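Local structure of TlmII (Streptoalloteichus hindustanus, 4HVM) at residues A34-R39 with G137-Q142; G45-D50 with L126-E131; P64-N69 with M143-R148; D282-L287 with P295-V300; E391-G396 with G422-D427. The protein probably binds phosphopantetheine-borne intermediates, as a condensation-domain protein of the nonribosomal peptide machinery that makes tallysomycin. All coordinates share one frame; numbering follows the deposited sequence.

Contact 1: A34-R39 with G137-Q142; sequences AAFAAR and GVVAHQ. With SO4 (sulfate ion), chain F.
A37 pairs with A140, and R39 with V138, as hydrogen-bonded pairs of an antiparallel sheet, whose two strand axes run 4.8 Å apart. In both pairs each N bonds the other residue's O; V138 N to R39 O, at 2.8 Å, is the straightest of these bonds. Just outside both strands, Q142 N donates to A35 O at 2.7 Å. Q142 sits where the second histidine of the HHxxxDG motif of condensation domains would fall, directly after H141.

The aromatic contacts lie on the sheet face that carries F36, A38, V139 and H141. With its CG anti to the backbone N (chi1 -163°), H141 is swung under A35, whose CB lies over the imidazole face, 3.5 Å from the ring centroid. The same imidazole presents its edge to the F36 face in an offset edge-to-face pair, the planes 77° apart, while H141 CB stands over the F36 ring. F36 CD2 also meets V139 CG1 at 3.8 Å. Replacing F36 with an alanine would probably open a gap beside V139 and leave the H141 ring freer to shift.

The polar side-chain contact lies on the opposite face, beside A37: R39 NH2 makes two weak hydrogen bonds, to O3 and O4 of a sulfate probably from the crystallisation liquor.

Around this pair, H141 ND1 is bonded to M143 N, strand 122-128 flanks strand 133-141, helix 147-161 packs on A37, V138 and R39, and helix 18-27 closes over A35 and H141 through L27.

Contact 2: G45-D50 with L126-E131; sequences GRIDDD and LVRLSE
D49, in the first turn of helix 49-62, is held by R128 at the end of strand 122-128, so the contact ties a helix start to the five-stranded sheet of the condensation-domain fold. D48, just before, holds the N-cap position.

The charged part is a side-on, two-nitrogen salt bridge. R128 NE meets D49 OD2 at 2.9 Å, on the syn side and not far from the carboxylate plane. R128 NH2 meets D49 OD1 at 2.9 Å too, but from above that plane. The planes of the two groups are 45° apart, which accounts for one oxygen being approached nearly in plane and the other not. Both oxygens nevertheless lie close to the guanidinium plane. A negative carboxylate at the start of a helix would also be favoured by the helix dipole.

A third nitrogen, R128 NH1, donates to S130 O at 2.8 Å, and the side chain thereby folds back on its own segment as well as across to D49; a bend at chi3 (-73°) turns the group toward both. I47 O lies 3.0 Å from R128 NH2, near the guanidinium plane.

Van der Waals contacts complete the site: V134 of strand 133-141 touches I47, D49 and R128, and L126 sets its methyls against polar atoms, CD2 beside the D49 carboxylate and CD1 3.7 Å from D49 O.

Contact 3: P64-N69 with M143-R148; sequences PLLRVN and MLLDAR
L65 and L144 bring the two backbones nearest, their CA atoms 6.8 Å apart, where the 64-67 turn, closed by R67 N to P64 O at 3.1 Å, faces the loop leading into helix 147-161. L144 carries most of the contact, its two methyls doing separate work. CD2 slides past L65 in the opposite direction to touch L65 CD1 at 3.7 Å, and also reaches V68 CG1 at 4.0 Å. CD1 points into the turn instead, 3.6 Å from L65 O and 3.7 Å from V68 O. The CG of L144 lies beside its backbone N (chi1 -69°), which sends both methyls toward the other segment.

The loop corresponds in sequence to the HHxxxDG motif of condensation domains, here the degenerate HQMLLDA (H141 to A147), with Q142 and A147 replacing the second histidine and the glycine. L144 and L145 thus fill two of its variable positions, and D146 takes the aspartate position, capping helix 147-161.

L145 makes the second apolar contact, crossing L66 at about a right angle, with L66 CD2 3.7 Å from L145 CD2. V122 of strand 122-128 touches L66, L144 and L145, while M78 of strand 76-80 packs on L65 and V68.

Contact 4: D282-L287 with P295-V300; sequences DLRDHL and PLTDRV
R284 lies across L296 at about a right angle, with L296 CB 3.7 Å above the face of its guanidinium and offset toward the rim. The arginine leaves CA with CG beside the backbone N (chi1 -64°) and runs extended from CG to NE, which carries the flat group out over the leucine; L296 CD1 meets R284 CG at 4.0 Å.

D282 fixes the group from its own segment. With CG anti to the backbone N (chi1 -166°), D282 holds OD1 where it can accept twice, from opposite faces of its plane: R284 N at 3.1 Å, an Asx-turn cap, and R284 NH1 at 2.9 Å in a salt bridge. Backbone pairing adds L283 N to L296 O at 2.9 Å, nearly straight at 162°.

An alanine in place of R284 would strip the L296 side chain of its flat cover and is likely to leave D146 and D282 without their common cation.

D146 forms a salt bridge with R284 NH1 and bonds T297 OG1, while R284 NE bonds V292 O. The site therefore joins the end of strand 274-282 and the start of strand 297-305 to the head of helix 147-161, with F18 of helix 18-27 against L283.

Contact 5: E391-G396 with G422-D427; sequences EADLIG and GELGED. With SO4 (sulfate ion), chain F.
E423 N donates to E391 OE1 at 2.9 Å in a nearly straight bond (173°), using the anti lone pair of that oxygen. E391 reaches it with CG anti to its backbone N (chi1 -173°) and the chain stretched out beyond, carrying the carboxylate from helix 391-394 to the strand. OE2 is hydrogen-bonded to Y151 OH of helix 147-161, a second hold that would limit turning of the carboxylate.

A second bond runs the other way: A392 N to E423 O at 3.0 Å, less straight at 136°.

I395 CD1 lies 3.7 Å from G422 CA, and a side chain at G422 would be directed at I395 and A392, consistent with the close approach of the helix there. A392 CB touches L424 CD1 at 4.1 Å, at the first residue of the type II' turn that ends at D427, with G425 at its positive-phi corner. Past the helix, G396 N makes a weak hydrogen bond to sulfate O1 (2.9 Å).

The L424-D427 turn connects strand 417-424 to strand 427-434, whose V429 packs on A392 and L424. Helix 391-394 follows strand 385-388 of the five-stranded sheet, consistent with the latch crossover of condensation domains, and R107 of helix 98-110 bonds D393 O.

Contacts 1, 2 and 3 lie in the N-terminal half of the chain: contact 2 is nested inside the loop closed by contact 1, and contact 3 crosses both. Contacts 4 and 5 follow in series, both on the six-stranded sheet with their centres about 22 Å apart. Contacts 1 and 2 share the five-stranded sheet, 22 Å between centres. Contacts 1 and 3 have centres only 10 Å apart and touch through A140 and L145. The two halves meet where D146 of contact 3 reaches contact 4, and where R39 of contact 1 packs on I395 of contact 5. This suits the two-lobed condensation-domain fold, the HHxxxDG-like segment lying where the lobes join, as in related condensation domains.

Contact 1: A34-R39 with G137-Q142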
# COMPACT_ATOMS: atom_id res chain seq x y z
N ALA A 34 -10.00 -5.41 -7.09
CA ALA A 34 -8.56 -5.19 -7.13
C ALA A 34 -8.20 -3.82 -6.55
O ALA A 34 -7.05 -3.58 -6.19
CB ALA A 34 -8.03 -5.31 -8.54
N ALA A 35 -9.19 -2.94 -6.48
CA ALA A 35 -8.96 -1.59 -5.97
C ALA A 35 -9.17 -1.51 -4.46
O ALA A 35 -9.00 -0.44 -3.87
CB ALA A 35 -9.88 -0.61 -6.67
N PHE A 36 -9.55 -2.63 -3.85
CA PHE A 36 -9.94 -2.62 -2.45
C PHE A 36 -8.92 -3.27 -1.52
O PHE A 36 -8.25 -4.24 -1.89
CB PHE A 36 -11.32 -3.26 -2.26
CG PHE A 36 -12.46 -2.34 -2.56
CD1 PHE A 36 -12.86 -2.13 -3.87
CD2 PHE A 36 -13.11 -1.67 -1.54
CE1 PHE A 36 -13.90 -1.27 -4.16
CE2 PHE A 36 -14.16 -0.81 -1.82
CZ PHE A 36 -14.55 -0.61 -3.14
N ALA A 37 -8.82 -2.73 -0.31
CA ALA A 37 -7.94 -3.26 0.71
C ALA A 37 -8.67 -3.21 2.05
O ALA A 37 -9.57 -2.39 2.24
CB ALA A 37 -6.66 -2.44 0.79
N ALA A 38 -8.28 -4.08 2.97
CA ALA A 38 -8.93 -4.12 4.28
C ALA A 38 -7.93 -4.06 5.43
O ALA A 38 -6.94 -4.79 5.44
CB ALA A 38 -9.79 -5.37 4.40
N ARG A 39 -8.19 -3.18 6.38
CA ARG A 39 -7.41 -3.10 7.61
C ARG A 39 -8.38 -3.00 8.78
O ARG A 39 -9.56 -2.70 8.58
CB ARG A 39 -6.48 -1.89 7.59
CG ARG A 39 -5.47 -1.89 6.45
CD ARG A 39 -4.52 -3.07 6.54
NE ARG A 39 -4.20 -3.61 5.22
CZ ARG A 39 -3.17 -3.20 4.48
NH1 ARG A 39 -2.38 -2.24 4.93
NH2 ARG A 39 -2.95 -3.75 3.29
N GLY A 137 -13.20 -2.50 11.42
CA GLY A 137 -12.49 -2.69 10.17
C GLY A 137 -12.92 -1.72 9.09
O GLY A 137 -14.04 -1.22 9.10
N VAL A 138 -12.02 -1.46 8.15
CA VAL A 138 -12.33 -0.61 7.01
C VAL A 138 -12.02 -1.34 5.70
O VAL A 138 -10.96 -1.95 5.55
CB VAL A 138 -11.59 0.75 7.06
CG1 VAL A 138 -10.08 0.55 7.15
CG2 VAL A 138 -11.95 1.61 5.87
N VAL A 139 -12.96 -1.29 4.77
CA VAL A 139 -12.76 -1.85 3.44
C VAL A 139 -12.92 -0.72 2.43
O VAL A 139 -14.03 -0.25 2.20
CB VAL A 139 -13.77 -2.96 3.14
CG1 VAL A 139 -13.55 -3.52 1.75
CG2 VAL A 139 -13.67 -4.06 4.19
N ALA A 140 -11.82 -0.30 1.82
CA ALA A 140 -11.85 0.92 1.03
C ALA A 140 -11.20 0.84 -0.35
O ALA A 140 -10.22 0.13 -0.55
CB ALA A 140 -11.23 2.07 1.82
N HIS A 141 -11.77 1.60 -1.28
CA HIS A 141 -11.20 1.76 -2.61
C HIS A 141 -9.91 2.56 -2.49
O HIS A 141 -9.86 3.55 -1.76
CB HIS A 141 -12.21 2.50 -3.49
CG HIS A 141 -11.94 2.39 -4.96
ND1 HIS A 141 -10.90 3.04 -5.58
CD2 HIS A 141 -12.60 1.72 -5.93
CE1 HIS A 141 -10.92 2.77 -6.87
NE2 HIS A 141 -11.94 1.96 -7.11
N GLN A 142 -8.87 2.14 -3.21
CA GLN A 142 -7.55 2.75 -3.07
C GLN A 142 -7.48 4.17 -3.63
O GLN A 142 -6.51 4.89 -3.38
CB GLN A 142 -6.48 1.88 -3.73
CG GLN A 142 -6.60 1.79 -5.24
CD GLN A 142 -5.33 1.29 -5.90
OE1 GLN A 142 -5.10 0.09 -5.99
NE2 GLN A 142 -4.50 2.23 -6.36
S SO4 F . -3.23 -4.69 0.20
O1 SO4 F . -2.48 -5.94 0.24
O2 SO4 F . -3.67 -4.40 -1.17
O3 SO4 F . -4.39 -4.80 1.07
O4 SO4 F . -2.37 -3.60 0.65

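Contact 2: G45-D50 with L126-E131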
# COMPACT_ATOMS: atom_id res chain seq x y z
N GLY A 45 -12.18 -4.68 25.89
CA GLY A 45 -12.62 -4.09 27.14
C GLY A 45 -14.12 -3.88 27.12
O GLY A 45 -14.82 -4.48 26.29
N ARG A 46 -14.64 -3.05 28.02
CA ARG A 46 -16.06 -2.74 28.02
C ARG A 46 -16.37 -1.74 26.90
O ARG A 46 -16.03 -0.56 26.99
CB ARG A 46 -16.50 -2.17 29.37
CG ARG A 46 -16.12 -3.06 30.55
CD ARG A 46 -16.83 -2.65 31.83
NE ARG A 46 -16.15 -3.17 33.01
CZ ARG A 46 -16.32 -4.39 33.50
NH1 ARG A 46 -17.15 -5.25 32.92
NH2 ARG A 46 -15.65 -4.77 34.59
N ILE A 47 -17.01 -2.23 25.84
CA ILE A 47 -17.26 -1.42 24.65
C ILE A 47 -18.75 -1.31 24.35
O ILE A 47 -19.45 -2.31 24.22
CB ILE A 47 -16.54 -2.00 23.42
CG1 ILE A 47 -15.04 -2.11 23.67
CG2 ILE A 47 -16.82 -1.14 22.19
CD1 ILE A 47 -14.29 -2.83 22.57
N ASP A 48 -19.24 -0.07 24.26
CA ASP A 48 -20.63 0.18 23.89
C ASP A 48 -20.75 0.20 22.37
O ASP A 48 -20.28 1.13 21.70
CB ASP A 48 -21.09 1.51 24.49
CG ASP A 48 -22.60 1.66 24.50
OD1 ASP A 48 -23.30 0.86 23.83
OD2 ASP A 48 -23.09 2.59 25.17
N ASP A 49 -21.38 -0.84 21.82
CA ASP A 49 -21.51 -0.98 20.37
C ASP A 49 -22.24 0.19 19.72
O ASP A 49 -21.80 0.71 18.70
CB ASP A 49 -22.21 -2.29 20.01
CG ASP A 49 -21.30 -3.50 20.17
OD1 ASP A 49 -20.08 -3.31 20.34
OD2 ASP A 49 -21.82 -4.64 20.11
N ASP A 50 -23.36 0.59 20.31
CA ASP A 50 -24.16 1.68 19.78
C ASP A 50 -23.39 2.99 19.79
O ASP A 50 -23.52 3.81 18.88
CB ASP A 50 -25.46 1.82 20.58
CG ASP A 50 -26.36 0.60 20.44
OD1 ASP A 50 -26.54 0.11 19.31
OD2 ASP A 50 -26.87 0.12 21.48
N LEU A 126 -18.17 -3.04 12.01
CA LEU A 126 -18.15 -3.15 13.46
C LEU A 126 -18.44 -4.60 13.83
O LEU A 126 -19.59 -5.02 13.90
CB LEU A 126 -19.19 -2.21 14.08
CG LEU A 126 -19.04 -1.82 15.56
CD1 LEU A 126 -19.75 -0.50 15.82
CD2 LEU A 126 -19.58 -2.90 16.48
N VAL A 127 -17.38 -5.37 14.04
CA VAL A 127 -17.51 -6.81 14.26
C VAL A 127 -17.21 -7.17 15.71
O VAL A 127 -16.10 -6.94 16.19
CB VAL A 127 -16.56 -7.61 13.35
CG1 VAL A 127 -16.94 -9.07 13.35
CG2 VAL A 127 -16.59 -7.06 11.93
N ARG A 128 -18.20 -7.71 16.41
CA ARG A 128 -18.01 -8.15 17.79
C ARG A 128 -17.62 -9.63 17.83
O ARG A 128 -18.31 -10.48 17.28
CB ARG A 128 -19.26 -7.90 18.63
CG ARG A 128 -19.16 -8.45 20.05
CD ARG A 128 -20.24 -7.90 20.97
NE ARG A 128 -20.00 -6.50 21.32
CZ ARG A 128 -19.25 -6.11 22.35
NH1 ARG A 128 -18.65 -7.00 23.12
NH2 ARG A 128 -19.10 -4.81 22.60
N LEU A 129 -16.50 -9.91 18.49
CA LEU A 129 -15.96 -11.27 18.55
C LEU A 129 -16.33 -11.99 19.85
O LEU A 129 -16.50 -13.21 19.86
CB LEU A 129 -14.44 -11.24 18.40
CG LEU A 129 -13.88 -10.42 17.24
CD1 LEU A 129 -12.37 -10.56 17.17
CD2 LEU A 129 -14.52 -10.84 15.93
N SER A 130 -16.45 -11.23 20.93
CA SER A 130 -16.77 -11.79 22.24
C SER A 130 -17.38 -10.73 23.14
O SER A 130 -17.83 -9.69 22.66
CB SER A 130 -15.52 -12.38 22.89
OG SER A 130 -14.50 -11.39 23.03
N GLU A 131 -17.38 -10.99 24.44
CA GLU A 131 -17.94 -10.05 25.40
C GLU A 131 -17.01 -8.86 25.64
O GLU A 131 -17.43 -7.85 26.20
CB GLU A 131 -18.25 -10.76 26.72
CG GLU A 131 -19.22 -11.91 26.57
CD GLU A 131 -20.53 -11.49 25.92
OE1 GLU A 131 -21.00 -12.20 25.01
OE2 GLU A 131 -21.09 -10.45 26.33

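Contact 3: P64-N69 with M143-R148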
# COMPACT_ATOMS: atom_id res chain seq x y z
N PRO A 64 -16.21 14.06 3.89
CA PRO A 64 -16.97 13.90 2.65
C PRO A 64 -16.25 13.06 1.60
O PRO A 64 -16.90 12.55 0.68
CB PRO A 64 -17.15 15.34 2.14
CG PRO A 64 -16.12 16.15 2.89
CD PRO A 64 -15.98 15.48 4.22
N LEU A 65 -14.94 12.90 1.74
CA LEU A 65 -14.17 12.07 0.81
C LEU A 65 -14.61 10.61 0.89
O LEU A 65 -14.63 9.91 -0.12
CB LEU A 65 -12.68 12.18 1.10
CG LEU A 65 -11.78 11.23 0.30
CD1 LEU A 65 -11.86 11.54 -1.18
CD2 LEU A 65 -10.35 11.30 0.79
N LEU A 66 -14.97 10.17 2.09
CA LEU A 66 -15.39 8.79 2.29
C LEU A 66 -16.71 8.51 1.57
O LEU A 66 -17.01 7.36 1.24
CB LEU A 66 -15.52 8.50 3.78
CG LEU A 66 -14.28 8.76 4.63
CD1 LEU A 66 -14.56 8.44 6.09
CD2 LEU A 66 -13.10 7.96 4.12
N ARG A 67 -17.49 9.55 1.34
CA ARG A 67 -18.79 9.42 0.69
C ARG A 67 -18.71 9.80 -0.78
O ARG A 67 -19.67 10.32 -1.35
CB ARG A 67 -19.82 10.30 1.40
CG ARG A 67 -20.14 9.85 2.82
CD ARG A 67 -21.10 10.80 3.52
NE ARG A 67 -20.43 11.99 4.04
CZ ARG A 67 -20.62 13.22 3.58
NH1 ARG A 67 -21.48 13.44 2.60
NH2 ARG A 67 -19.96 14.24 4.12
N VAL A 68 -17.56 9.55 -1.40
CA VAL A 68 -17.34 9.97 -2.78
C VAL A 68 -17.46 8.84 -3.79
O VAL A 68 -16.90 7.76 -3.61
CB VAL A 68 -15.97 10.67 -2.92
CG1 VAL A 68 -15.46 10.61 -4.36
CG2 VAL A 68 -16.06 12.11 -2.44
N ASN A 69 -18.21 9.09 -4.86
CA ASN A 69 -18.27 8.20 -6.00
C ASN A 69 -17.62 8.86 -7.20
O ASN A 69 -17.42 10.08 -7.21
CB ASN A 69 -19.71 7.81 -6.32
CG ASN A 69 -20.33 6.92 -5.25
OD1 ASN A 69 -20.98 7.40 -4.32
ND2 ASN A 69 -20.12 5.62 -5.38
N MSE A 143 -8.49 4.57 -4.40
CA MSE A 143 -8.54 5.91 -4.96
C MSE A 143 -9.16 6.90 -3.98
O MSE A 143 -9.32 8.08 -4.28
CB MSE A 143 -9.32 5.92 -6.28
CG MSE A 143 -8.57 5.30 -7.44
SE MSE A 143 -9.60 5.33 -9.09
CE MSE A 143 -10.10 7.20 -9.10
N LEU A 144 -9.52 6.40 -2.80
CA LEU A 144 -10.05 7.24 -1.74
C LEU A 144 -9.11 7.23 -0.54
O LEU A 144 -8.79 8.27 0.01
CB LEU A 144 -11.44 6.76 -1.30
CG LEU A 144 -12.58 6.96 -2.30
CD1 LEU A 144 -13.92 6.70 -1.62
CD2 LEU A 144 -12.54 8.35 -2.90
N LEU A 145 -8.66 6.04 -0.16
CA LEU A 145 -7.78 5.88 0.99
C LEU A 145 -6.54 5.07 0.64
O LEU A 145 -6.65 3.95 0.13
CB LEU A 145 -8.53 5.20 2.14
CG LEU A 145 -9.85 5.83 2.57
CD1 LEU A 145 -10.47 5.04 3.71
CD2 LEU A 145 -9.65 7.28 2.97
N ASP A 146 -5.36 5.62 0.91
CA ASP A 146 -4.12 4.87 0.77
C ASP A 146 -3.82 4.12 2.07
O ASP A 146 -4.65 4.09 2.98
CB ASP A 146 -2.96 5.78 0.36
CG ASP A 146 -2.79 6.98 1.28
OD1 ASP A 146 -3.37 7.00 2.39
OD2 ASP A 146 -2.06 7.92 0.88
N ALA A 147 -2.64 3.52 2.15
CA ALA A 147 -2.26 2.71 3.31
C ALA A 147 -2.39 3.45 4.64
O ALA A 147 -2.93 2.91 5.60
CB ALA A 147 -0.84 2.18 3.13
N ARG A 148 -1.88 4.67 4.68
CA ARG A 148 -1.89 5.47 5.90
C ARG A 148 -3.28 5.97 6.25
O ARG A 148 -3.66 5.99 7.43
CB ARG A 148 -0.92 6.66 5.76
CG ARG A 148 -0.83 7.54 7.00
CD ARG A 148 0.23 8.61 6.83
NE ARG A 148 0.34 9.47 8.01
CZ ARG A 148 1.24 10.44 8.14
NH1 ARG A 148 2.11 10.68 7.17
NH2 ARG A 148 1.27 11.18 9.25

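Contact 4: D282-L287 with P295-V300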
# COMPACT_ATOMS: atom_id res chain seq x y z
N ASP A 282 5.06 7.87 0.48
CA ASP A 282 4.00 8.71 1.01
C ASP A 282 4.38 10.17 0.78
O ASP A 282 5.38 10.65 1.31
CB ASP A 282 3.80 8.46 2.51
CG ASP A 282 2.50 9.05 3.03
OD1 ASP A 282 1.93 9.93 2.35
OD2 ASP A 282 2.05 8.64 4.12
N LEU A 283 3.59 10.86 -0.03
CA LEU A 283 3.89 12.25 -0.39
C LEU A 283 3.65 13.23 0.76
O LEU A 283 4.05 14.39 0.68
CB LEU A 283 3.09 12.67 -1.62
CG LEU A 283 3.35 11.85 -2.89
CD1 LEU A 283 2.53 12.37 -4.06
CD2 LEU A 283 4.83 11.83 -3.23
N ARG A 284 3.00 12.76 1.82
CA ARG A 284 2.77 13.58 3.01
C ARG A 284 4.09 13.92 3.69
O ARG A 284 4.35 15.07 4.04
CB ARG A 284 1.86 12.86 4.00
CG ARG A 284 0.44 12.60 3.50
CD ARG A 284 -0.33 11.75 4.50
NE ARG A 284 -1.67 11.42 4.03
CZ ARG A 284 -1.95 10.42 3.20
NH1 ARG A 284 -0.97 9.65 2.75
NH2 ARG A 284 -3.20 10.20 2.82
N ASP A 285 4.93 12.90 3.87
CA ASP A 285 6.21 13.07 4.55
C ASP A 285 7.23 13.73 3.63
O ASP A 285 7.99 14.60 4.05
CB ASP A 285 6.74 11.72 5.03
CG ASP A 285 5.80 11.02 5.99
OD1 ASP A 285 5.14 11.73 6.78
OD2 ASP A 285 5.72 9.78 5.95
N HIS A 286 7.23 13.31 2.37
CA HIS A 286 8.22 13.77 1.40
C HIS A 286 8.00 15.21 0.94
O HIS A 286 8.96 15.95 0.71
CB HIS A 286 8.24 12.83 0.19
CG HIS A 286 9.21 13.24 -0.87
ND1 HIS A 286 8.81 13.55 -2.16
CD2 HIS A 286 10.55 13.41 -0.84
CE1 HIS A 286 9.87 13.88 -2.87
NE2 HIS A 286 10.94 13.81 -2.10
N LEU A 287 6.74 15.61 0.80
CA LEU A 287 6.41 16.94 0.30
C LEU A 287 5.79 17.85 1.35
O LEU A 287 5.33 18.95 1.04
CB LEU A 287 5.49 16.84 -0.92
CG LEU A 287 6.11 16.25 -2.19
CD1 LEU A 287 5.14 16.33 -3.37
CD2 LEU A 287 7.42 16.95 -2.53
N PRO A 295 -5.82 9.80 -1.12
CA PRO A 295 -4.79 9.18 -1.95
C PRO A 295 -3.58 10.09 -2.17
O PRO A 295 -3.61 10.96 -3.03
CB PRO A 295 -5.51 8.93 -3.27
CG PRO A 295 -6.55 9.99 -3.33
CD PRO A 295 -6.99 10.23 -1.91
N LEU A 296 -2.52 9.86 -1.40
CA LEU A 296 -1.29 10.64 -1.53
C LEU A 296 -0.06 9.74 -1.52
O LEU A 296 1.05 10.17 -1.20
CB LEU A 296 -1.21 11.68 -0.41
CG LEU A 296 -2.19 12.85 -0.53
CD1 LEU A 296 -2.04 13.79 0.65
CD2 LEU A 296 -2.00 13.59 -1.84
N THR A 297 -0.25 8.47 -1.88
CA THR A 297 0.84 7.52 -1.96
C THR A 297 1.06 7.10 -3.40
O THR A 297 0.11 6.76 -4.11
CB THR A 297 0.57 6.27 -1.10
OG1 THR A 297 0.33 6.65 0.26
CG2 THR A 297 1.75 5.31 -1.16
N ASP A 298 2.32 7.14 -3.84
CA ASP A 298 2.66 6.79 -5.21
C ASP A 298 3.84 5.84 -5.25
O ASP A 298 4.59 5.73 -4.28
CB ASP A 298 2.97 8.05 -6.01
CG ASP A 298 2.97 7.82 -7.51
OD1 ASP A 298 2.28 6.88 -7.97
OD2 ASP A 298 3.65 8.58 -8.22
N ARG A 299 4.01 5.15 -6.37
CA ARG A 299 5.10 4.20 -6.54
C ARG A 299 6.27 4.81 -7.32
O ARG A 299 6.07 5.51 -8.31
CB ARG A 299 4.60 2.94 -7.25
CG ARG A 299 3.72 2.05 -6.39
CD ARG A 299 3.13 0.92 -7.21
NE ARG A 299 2.08 1.38 -8.12
CZ ARG A 299 1.43 0.60 -8.97
NH1 ARG A 299 1.71 -0.69 -9.05
NH2 ARG A 299 0.49 1.11 -9.76
N VAL A 300 7.49 4.54 -6.85
CA VAL A 300 8.69 4.96 -7.57
C VAL A 300 9.50 3.75 -8.05
O VAL A 300 9.56 2.73 -7.36
CB VAL A 300 9.57 5.90 -6.72
CG1 VAL A 300 8.79 7.15 -6.35
CG2 VAL A 300 10.07 5.20 -5.48

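Contact 5: E391-G396 with G422-D427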
# COMPACT_ATOMS: atom_id res chain seq x y z
N GLU A 391 -2.99 -7.66 10.82
CA GLU A 391 -2.54 -6.93 9.65
C GLU A 391 -1.82 -7.83 8.64
O GLU A 391 -1.97 -7.65 7.43
CB GLU A 391 -1.63 -5.77 10.06
CG GLU A 391 -1.25 -4.84 8.91
CD GLU A 391 -0.39 -3.68 9.36
OE1 GLU A 391 0.67 -3.92 9.98
OE2 GLU A 391 -0.77 -2.52 9.09
N ALA A 392 -1.07 -8.80 9.15
CA ALA A 392 -0.34 -9.74 8.31
C ALA A 392 -1.26 -10.59 7.44
O ALA A 392 -0.89 -10.99 6.33
CB ALA A 392 0.55 -10.62 9.16
N ASP A 393 -2.45 -10.88 7.95
CA ASP A 393 -3.40 -11.73 7.25
C ASP A 393 -4.34 -10.93 6.35
O ASP A 393 -4.90 -11.46 5.40
CB ASP A 393 -4.21 -12.58 8.24
CG ASP A 393 -3.35 -13.62 8.95
OD1 ASP A 393 -2.34 -14.06 8.36
OD2 ASP A 393 -3.70 -13.99 10.09
N LEU A 394 -4.50 -9.64 6.65
CA LEU A 394 -5.37 -8.79 5.86
C LEU A 394 -4.65 -8.22 4.65
O LEU A 394 -5.28 -7.80 3.68
CB LEU A 394 -5.95 -7.66 6.72
CG LEU A 394 -7.06 -8.08 7.68
CD1 LEU A 394 -7.47 -6.92 8.58
CD2 LEU A 394 -8.25 -8.61 6.91
N ILE A 395 -3.32 -8.19 4.71
CA ILE A 395 -2.52 -7.78 3.56
C ILE A 395 -2.58 -8.84 2.46
O ILE A 395 -2.06 -9.94 2.62
CB ILE A 395 -1.05 -7.52 3.94
CG1 ILE A 395 -0.94 -6.26 4.79
CG2 ILE A 395 -0.20 -7.37 2.70
CD1 ILE A 395 0.46 -5.97 5.27
N GLY A 396 -3.21 -8.49 1.34
CA GLY A 396 -3.36 -9.41 0.23
C GLY A 396 -2.19 -9.32 -0.74
O GLY A 396 -2.35 -8.92 -1.89
N GLY A 422 3.66 -6.96 7.42
CA GLY A 422 2.52 -6.62 8.26
C GLY A 422 2.70 -7.07 9.70
O GLY A 422 3.36 -8.08 9.97
N GLU A 423 2.10 -6.33 10.63
CA GLU A 423 2.18 -6.65 12.05
C GLU A 423 1.43 -7.93 12.39
O GLU A 423 0.47 -8.30 11.72
CB GLU A 423 1.63 -5.51 12.90
CG GLU A 423 2.58 -4.35 13.14
CD GLU A 423 2.18 -3.51 14.33
OE1 GLU A 423 2.72 -2.39 14.49
OE2 GLU A 423 1.32 -3.96 15.13
N LEU A 424 1.87 -8.59 13.46
CA LEU A 424 1.17 -9.74 14.02
C LEU A 424 1.62 -9.92 15.46
O LEU A 424 2.67 -10.51 15.71
CB LEU A 424 1.46 -11.00 13.22
CG LEU A 424 0.52 -12.17 13.51
CD1 LEU A 424 -0.82 -11.97 12.82
CD2 LEU A 424 1.17 -13.47 13.08
N GLY A 425 0.83 -9.42 16.40
CA GLY A 425 1.26 -9.36 17.79
C GLY A 425 2.38 -8.34 17.91
O GLY A 425 2.30 -7.26 17.33
N GLU A 426 3.43 -8.69 18.65
CA GLU A 426 4.59 -7.82 18.75
C GLU A 426 5.64 -8.25 17.73
O GLU A 426 6.83 -8.00 17.92
CB GLU A 426 5.18 -7.86 20.16
CG GLU A 426 4.29 -7.27 21.24
CD GLU A 426 3.35 -8.29 21.85
OE1 GLU A 426 3.79 -9.05 22.74
OE2 GLU A 426 2.17 -8.34 21.44
N ASP A 427 5.19 -8.90 16.66
CA ASP A 427 6.10 -9.36 15.61
C ASP A 427 5.73 -8.76 14.26
O ASP A 427 4.63 -8.24 14.08
CB ASP A 427 6.07 -10.88 15.52
CG ASP A 427 6.50 -11.56 16.81
OD1 ASP A 427 7.37 -10.99 17.51
OD2 ASP A 427 5.98 -12.65 17.11
S SO4 F . -3.23 -4.69 0.20
O1 SO4 F . -2.48 -5.94 0.24
O2 SO4 F . -3.67 -4.40 -1.17
O3 SO4 F . -4.39 -4.80 1.07
O4 SO4 F . -2.37 -3.60 0.65